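Local coordinates for flagellar pocket-related cytoskeletal protein (PDB 6SJQ) that is a cytoskeletal protein of the trypanosome flagellar pocket collar, whose N-terminal ubiquitin-fold domain carries a long structured loop for protein binding, at residues V10-L23 with S37-P51. Numbering follows the deposited sequence. Where two conformers were deposited one is given.
Sequences VAADIFNNKVNFEL and SAETAFSNEISLRRP
With chi1 at -70°, F42 has CG anti to its own carbonyl carbon and its ring rises from helix 37-49 into the beta-hairpin of 10-23, where the CB of A12 lies over one face, 3.7 Å from the ring centroid. This is the core of a ubiquitin fold, the first hairpin of the mixed sheet packing on the helix that follows it. V10 and V19 also pack against the F42 ring. The F21 ring lies obliquely beside that of F42, planes 31° apart, with F21 CD2 3.6 Å from F42 CE1, and the same CD2 packs on the A41 methyl. Backbone hydrogen bonds of A11 with L89 and V91 join the hairpin to strand 87-92. No hydrogen bond joins the two segments. The E45 side chain, bent at chi2, sets OE1 3.5 Å from F21 CZ at the ring edge, while within the helix its OE2 receives a nearly straight, salt-bridging hydrogen bond from R49 NE (2.8 Å) from above the carboxylate plane. At the type I' turn I14-N17, F15 reaches the helix end: P51 CD sits over one ring face, 3.6 Å from F15 CZ, and I46 O lies at the edge, 3.8 Å from F15 CE2.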
loop_
_atom_site.group_PDB
_atom_site.type_symbol
_atom_site.label_atom_id
_atom_site.label_comp_id
_atom_site.label_asym_id
_atom_site.label_seq_id
_atom_site.Cartn_x
_atom_site.Cartn_y
_atom_site.Cartn_z
ATOM N N VAL A 10 -2.175 3.967 2.157
ATOM C CA VAL A 10 -2.043 2.630 1.581
ATOM C C VAL A 10 -1.314 1.700 2.556
ATOM O O VAL A 10 -0.183 1.985 2.988
ATOM C CB VAL A 10 -1.320 2.683 0.228
ATOM C CG1 VAL A 10 -1.528 1.400 -0.512
ATOM C CG2 VAL A 10 -1.863 3.835 -0.604
ATOM N N ALA A 11 -1.974 0.604 2.913
ATOM C CA ALA A 11 -1.414 -0.337 3.857
ATOM C C ALA A 11 -1.113 -1.678 3.201
ATOM O O ALA A 11 -1.727 -2.057 2.194
ATOM C CB ALA A 11 -2.369 -0.527 5.053
ATOM N N ALA A 12 -0.139 -2.385 3.779
ATOM C CA ALA A 12 0.195 -3.743 3.353
ATOM C C ALA A 12 0.923 -4.472 4.475
ATOM O O ALA A 12 1.412 -3.844 5.422
ATOM C CB ALA A 12 1.069 -3.723 2.085
ATOM N N ASP A 13 1.000 -5.792 4.359
ATOM C CA ASP A 13 1.817 -6.558 5.292
ATOM C C ASP A 13 3.201 -6.809 4.724
ATOM O O ASP A 13 3.347 -7.492 3.713
ATOM C CB ASP A 13 1.122 -7.859 5.686
ATOM C CG ASP A 13 0.000 -7.617 6.676
ATOM O OD1 ASP A 13 0.306 -7.241 7.825
ATOM O OD2 ASP A 13 -1.185 -7.765 6.306
ATOM N N ILE A 14 4.212 -6.234 5.373
ATOM C CA ILE A 14 5.596 -6.399 4.924
ATOM C C ILE A 14 6.447 -7.052 6.026
ATOM O O ILE A 14 6.625 -6.487 7.107
ATOM C CB ILE A 14 6.219 -5.040 4.522
ATOM C CG1 ILE A 14 5.306 -4.262 3.541
ATOM C CG2 ILE A 14 7.630 -5.237 3.977
ATOM C CD1 ILE A 14 5.232 -4.801 2.112
ATOM N N PHE A 15 6.977 -8.232 5.736
ATOM C CA PHE A 15 7.711 -9.048 6.728
ATOM C C PHE A 15 7.037 -9.127 8.088
ATOM O O PHE A 15 7.676 -8.860 9.103
ATOM C CB PHE A 15 9.130 -8.513 6.939
ATOM C CG PHE A 15 9.978 -8.565 5.719
ATOM C CD1 PHE A 15 10.313 -9.780 5.147
ATOM C CD2 PHE A 15 10.460 -7.402 5.152
ATOM C CE1 PHE A 15 11.106 -9.838 4.008
ATOM C CE2 PHE A 15 11.271 -7.443 4.017
ATOM C CZ PHE A 15 11.590 -8.662 3.440
ATOM N N ASN A 16 5.756 -9.467 8.115
ATOM C CA ASN A 16 5.047 -9.592 9.398
ATOM C C ASN A 16 4.886 -8.297 10.212
ATOM O O ASN A 16 4.688 -8.348 11.427
ATOM C CB ASN A 16 5.686 -10.683 10.281
ATOM C CG ASN A 16 5.288 -12.087 9.868
ATOM O OD1 ASN A 16 4.127 -12.352 9.547
ATOM N ND2 ASN A 16 6.253 -13.003 9.892
ATOM N N ASN A 17 4.984 -7.145 9.555
ATOM C CA ASN A 17 4.540 -5.891 10.167
ATOM C C ASN A 17 3.516 -5.258 9.245
ATOM O O ASN A 17 3.668 -5.322 8.032
ATOM C CB ASN A 17 5.710 -4.929 10.366
ATOM C CG ASN A 17 6.729 -5.444 11.361
ATOM O OD1 ASN A 17 7.852 -5.794 10.994
ATOM N ND2 ASN A 17 6.340 -5.500 12.631
ATOM N N LYS A 18 2.472 -4.653 9.810
ATOM C CA LYS A 18 1.527 -3.881 9.011
ATOM C C LYS A 18 2.110 -2.496 8.804
ATOM O O LYS A 18 2.455 -1.813 9.766
ATOM C CB LYS A 18 0.214 -3.716 9.768
ATOM C CG LYS A 18 -0.841 -4.722 9.431
ATOM C CD LYS A 18 -1.594 -4.339 8.175
ATOM C CE LYS A 18 -2.785 -5.259 8.042
ATOM N NZ LYS A 18 -2.448 -6.624 8.548
ATOM N N VAL A 19 2.241 -2.076 7.553
ATOM C CA VAL A 19 2.765 -0.740 7.298
ATOM C C VAL A 19 1.656 0.079 6.670
ATOM O O VAL A 19 0.739 -0.460 6.054
ATOM C CB VAL A 19 4.019 -0.746 6.403
ATOM C CG1 VAL A 19 5.130 -1.597 7.035
ATOM C CG2 VAL A 19 3.688 -1.254 5.021
ATOM N N ASN A 20 1.692 1.390 6.883
ATOM C CA ASN A 20 0.667 2.268 6.327
ATOM C C ASN A 20 1.352 3.535 5.874
ATOM O O ASN A 20 1.965 4.233 6.692
ATOM C CB ASN A 20 -0.392 2.615 7.371
ATOM C CG ASN A 20 -1.636 3.231 6.752
ATOM O OD1 ASN A 20 -1.888 3.053 5.560
ATOM N ND2 ASN A 20 -2.443 3.933 7.568
ATOM N N PHE A 21 1.259 3.828 4.572
ATOM C CA PHE A 21 1.879 5.015 3.987
ATOM C C PHE A 21 0.878 6.048 3.481
ATOM O O PHE A 21 -0.142 5.713 2.844
ATOM C CB PHE A 21 2.795 4.611 2.819
ATOM C CG PHE A 21 4.006 3.825 3.235
ATOM C CD1 PHE A 21 4.720 4.172 4.373
ATOM C CD2 PHE A 21 4.445 2.745 2.472
ATOM C CE1 PHE A 21 5.843 3.455 4.748
ATOM C CE2 PHE A 21 5.558 2.017 2.842
ATOM C CZ PHE A 21 6.272 2.384 3.980
ATOM N N GLU A 22 1.180 7.317 3.756
ATOM C CA GLU A 22 0.418 8.429 3.183
ATOM C C GLU A 22 1.001 8.756 1.817
ATOM O O GLU A 22 2.165 9.167 1.721
ATOM C CB GLU A 22 0.559 9.637 4.111
ATOM C CG GLU A 22 -0.340 10.797 3.796
ATOM C CD GLU A 22 -0.121 11.920 4.792
ATOM O OE1 GLU A 22 -0.642 11.819 5.925
ATOM O OE2 GLU A 22 0.603 12.876 4.453
ATOM N N LEU A 23 0.230 8.549 0.746
ATOM C CA LEU A 23 0.707 8.870 -0.600
ATOM C C LEU A 23 0.010 10.141 -1.042
ATOM O O LEU A 23 -1.184 10.322 -0.780
ATOM C CB LEU A 23 0.394 7.716 -1.562
ATOM C CG LEU A 23 1.012 6.355 -1.216
ATOM C CD1 LEU A 23 0.789 5.398 -2.384
ATOM C CD2 LEU A 23 2.511 6.496 -0.943
ATOM N N SER A 37 2.435 3.982 -7.759
ATOM C CA SER A 37 2.938 4.711 -6.593
ATOM C C SER A 37 3.062 3.784 -5.386
ATOM O O SER A 37 4.071 3.789 -4.682
ATOM C CB SER A 37 2.019 5.882 -6.253
ATOM O OG SER A 37 2.566 6.650 -5.192
ATOM N N ALA A 38 2.031 2.974 -5.154
ATOM C CA ALA A 38 2.037 2.018 -4.046
ATOM C C ALA A 38 3.107 0.935 -4.198
ATOM O O ALA A 38 3.804 0.622 -3.246
ATOM C CB ALA A 38 0.669 1.381 -3.896
ATOM N N GLU A 39 3.244 0.369 -5.389
ATOM C CA GLU A 39 4.270 -0.659 -5.598
ATOM C C GLU A 39 5.679 -0.105 -5.405
ATOM O O GLU A 39 6.561 -0.783 -4.860
ATOM C CB GLU A 39 4.115 -1.335 -6.979
ATOM C CG GLU A 39 2.913 -2.244 -7.057
ATOM C CD GLU A 39 2.786 -2.941 -8.396
ATOM O OE1 GLU A 39 3.370 -2.462 -9.391
ATOM O OE2 GLU A 39 2.084 -3.972 -8.454
ATOM N N THR A 40 5.896 1.133 -5.825
ATOM C CA THR A 40 7.185 1.763 -5.628
ATOM C C THR A 40 7.449 1.932 -4.129
ATOM O O THR A 40 8.522 1.552 -3.641
ATOM C CB THR A 40 7.255 3.132 -6.322
ATOM O OG1 THR A 40 7.215 2.923 -7.742
ATOM C CG2 THR A 40 8.550 3.863 -5.943
ATOM N N ALA A 41 6.473 2.469 -3.396
ATOM C CA ALA A 41 6.663 2.720 -1.954
ATOM C C ALA A 41 6.907 1.423 -1.184
ATOM O O ALA A 41 7.799 1.345 -0.338
ATOM C CB ALA A 41 5.467 3.458 -1.380
ATOM N N PHE A 42 6.123 0.392 -1.478
ATOM C CA PHE A 42 6.271 -0.871 -0.754
ATOM C C PHE A 42 7.547 -1.608 -1.166
ATOM O O PHE A 42 8.130 -2.333 -0.354
ATOM C CB PHE A 42 5.032 -1.758 -0.959
ATOM C CG PHE A 42 3.782 -1.242 -0.269
ATOM C CD1 PHE A 42 3.819 -0.775 1.039
ATOM C CD2 PHE A 42 2.570 -1.248 -0.930
ATOM C CE1 PHE A 42 2.643 -0.301 1.659
ATOM C CE2 PHE A 42 1.400 -0.792 -0.317
ATOM C CZ PHE A 42 1.442 -0.317 0.971
ATOM N N SER A 43 7.969 -1.441 -2.421
ATOM C CA SER A 43 9.210 -2.074 -2.878
ATOM C C SER A 43 10.354 -1.406 -2.159
ATOM O O SER A 43 11.302 -2.083 -1.743
ATOM C CB SER A 43 9.408 -1.977 -4.387
ATOM O OG SER A 43 8.482 -2.799 -5.084
ATOM N N ASN A 44 10.260 -0.087 -1.981
ATOM C CA ASN A 44 11.279 0.635 -1.215
ATOM C C ASN A 44 11.317 0.187 0.233
ATOM O O ASN A 44 12.401 0.039 0.806
ATOM C CB ASN A 44 11.099 2.147 -1.305
ATOM C CG ASN A 44 11.500 2.687 -2.664
ATOM O OD1 ASN A 44 12.207 2.008 -3.426
ATOM N ND2 ASN A 44 11.053 3.906 -2.981
ATOM N N GLU A 45 10.142 -0.048 0.821
ATOM C CA GLU A 45 10.066 -0.562 2.189
ATOM C C GLU A 45 10.675 -1.964 2.292
ATOM O O GLU A 45 11.456 -2.229 3.206
ATOM C CB GLU A 45 8.613 -0.529 2.695
ATOM C CG GLU A 45 8.428 -1.023 4.129
ATOM C CD GLU A 45 8.861 -0.026 5.180
ATOM O OE1 GLU A 45 9.374 1.062 4.833
ATOM O OE2 GLU A 45 8.676 -0.323 6.379
ATOM N N ILE A 46 10.332 -2.863 1.365
ATOM C CA ILE A 46 10.979 -4.177 1.324
ATOM C C ILE A 46 12.508 -4.084 1.274
ATOM O O ILE A 46 13.190 -4.772 2.045
ATOM C CB ILE A 46 10.490 -5.042 0.143
ATOM C CG1 ILE A 46 9.029 -5.448 0.370
ATOM C CG2 ILE A 46 11.393 -6.290 -0.048
ATOM C CD1 ILE A 46 8.389 -6.084 -0.894
ATOM N N SER A 47 13.040 -3.232 0.397
ATOM C CA SER A 47 14.495 -3.104 0.255
ATOM C C SER A 47 15.142 -2.660 1.562
ATOM O O SER A 47 16.205 -3.185 1.953
ATOM C CB SER A 47 14.852 -2.105 -0.841
ATOM O OG SER A 47 16.143 -2.399 -1.341
ATOM N N LEU A 48 14.507 -1.701 2.223
ATOM C CA LEU A 48 14.984 -1.165 3.493
ATOM C C LEU A 48 14.953 -2.220 4.598
ATOM O O LEU A 48 15.902 -2.331 5.386
ATOM C CB LEU A 48 14.086 0.001 3.913
ATOM C CG LEU A 48 14.394 0.501 5.322
ATOM C CD1 LEU A 48 15.803 1.090 5.384
ATOM C CD2 LEU A 48 13.369 1.507 5.744
ATOM N N ARG A 49 13.869 -2.991 4.655
ATOM C CA ARG A 49 13.634 -3.933 5.770
ATOM C C ARG A 49 14.232 -5.330 5.554
ATOM O O ARG A 49 14.292 -6.142 6.484
ATOM C CB ARG A 49 12.117 -4.093 6.037
ATOM C CG ARG A 49 11.335 -2.818 6.284
ATOM C CD ARG A 49 11.723 -2.156 7.577
ATOM N NE ARG A 49 11.015 -0.891 7.759
ATOM C CZ ARG A 49 11.300 0.002 8.709
ATOM N NH1 ARG A 49 12.287 -0.231 9.568
ATOM N NH2 ARG A 49 10.597 1.131 8.794
ATOM N N ARG A 50 14.643 -5.623 4.324
ATOM C CA ARG A 50 15.061 -6.966 3.947
ATOM C C ARG A 50 16.126 -7.501 4.887
ATOM O O ARG A 50 17.181 -6.899 5.012
ATOM C CB ARG A 50 15.644 -6.952 2.543
ATOM C CG ARG A 50 15.852 -8.327 1.957
ATOM C CD ARG A 50 16.312 -8.245 0.498
ATOM N NE ARG A 50 17.451 -7.350 0.317
ATOM C CZ ARG A 50 18.718 -7.679 0.559
ATOM N NH1 ARG A 50 19.026 -8.888 1.013
ATOM N NH2 ARG A 50 19.681 -6.790 0.358
ATOM N N PRO A 51 15.839 -8.632 5.535
ATOM C CA PRO A 51 16.804 -9.312 6.405
ATOM C C PRO A 51 17.958 -9.828 5.536
ATOM O O PRO A 51 17.697 -10.183 4.391
ATOM C CB PRO A 51 16.000 -10.496 6.953
ATOM C CG PRO A 51 14.573 -10.262 6.577
ATOM C CD PRO A 51 14.592 -9.396 5.372
#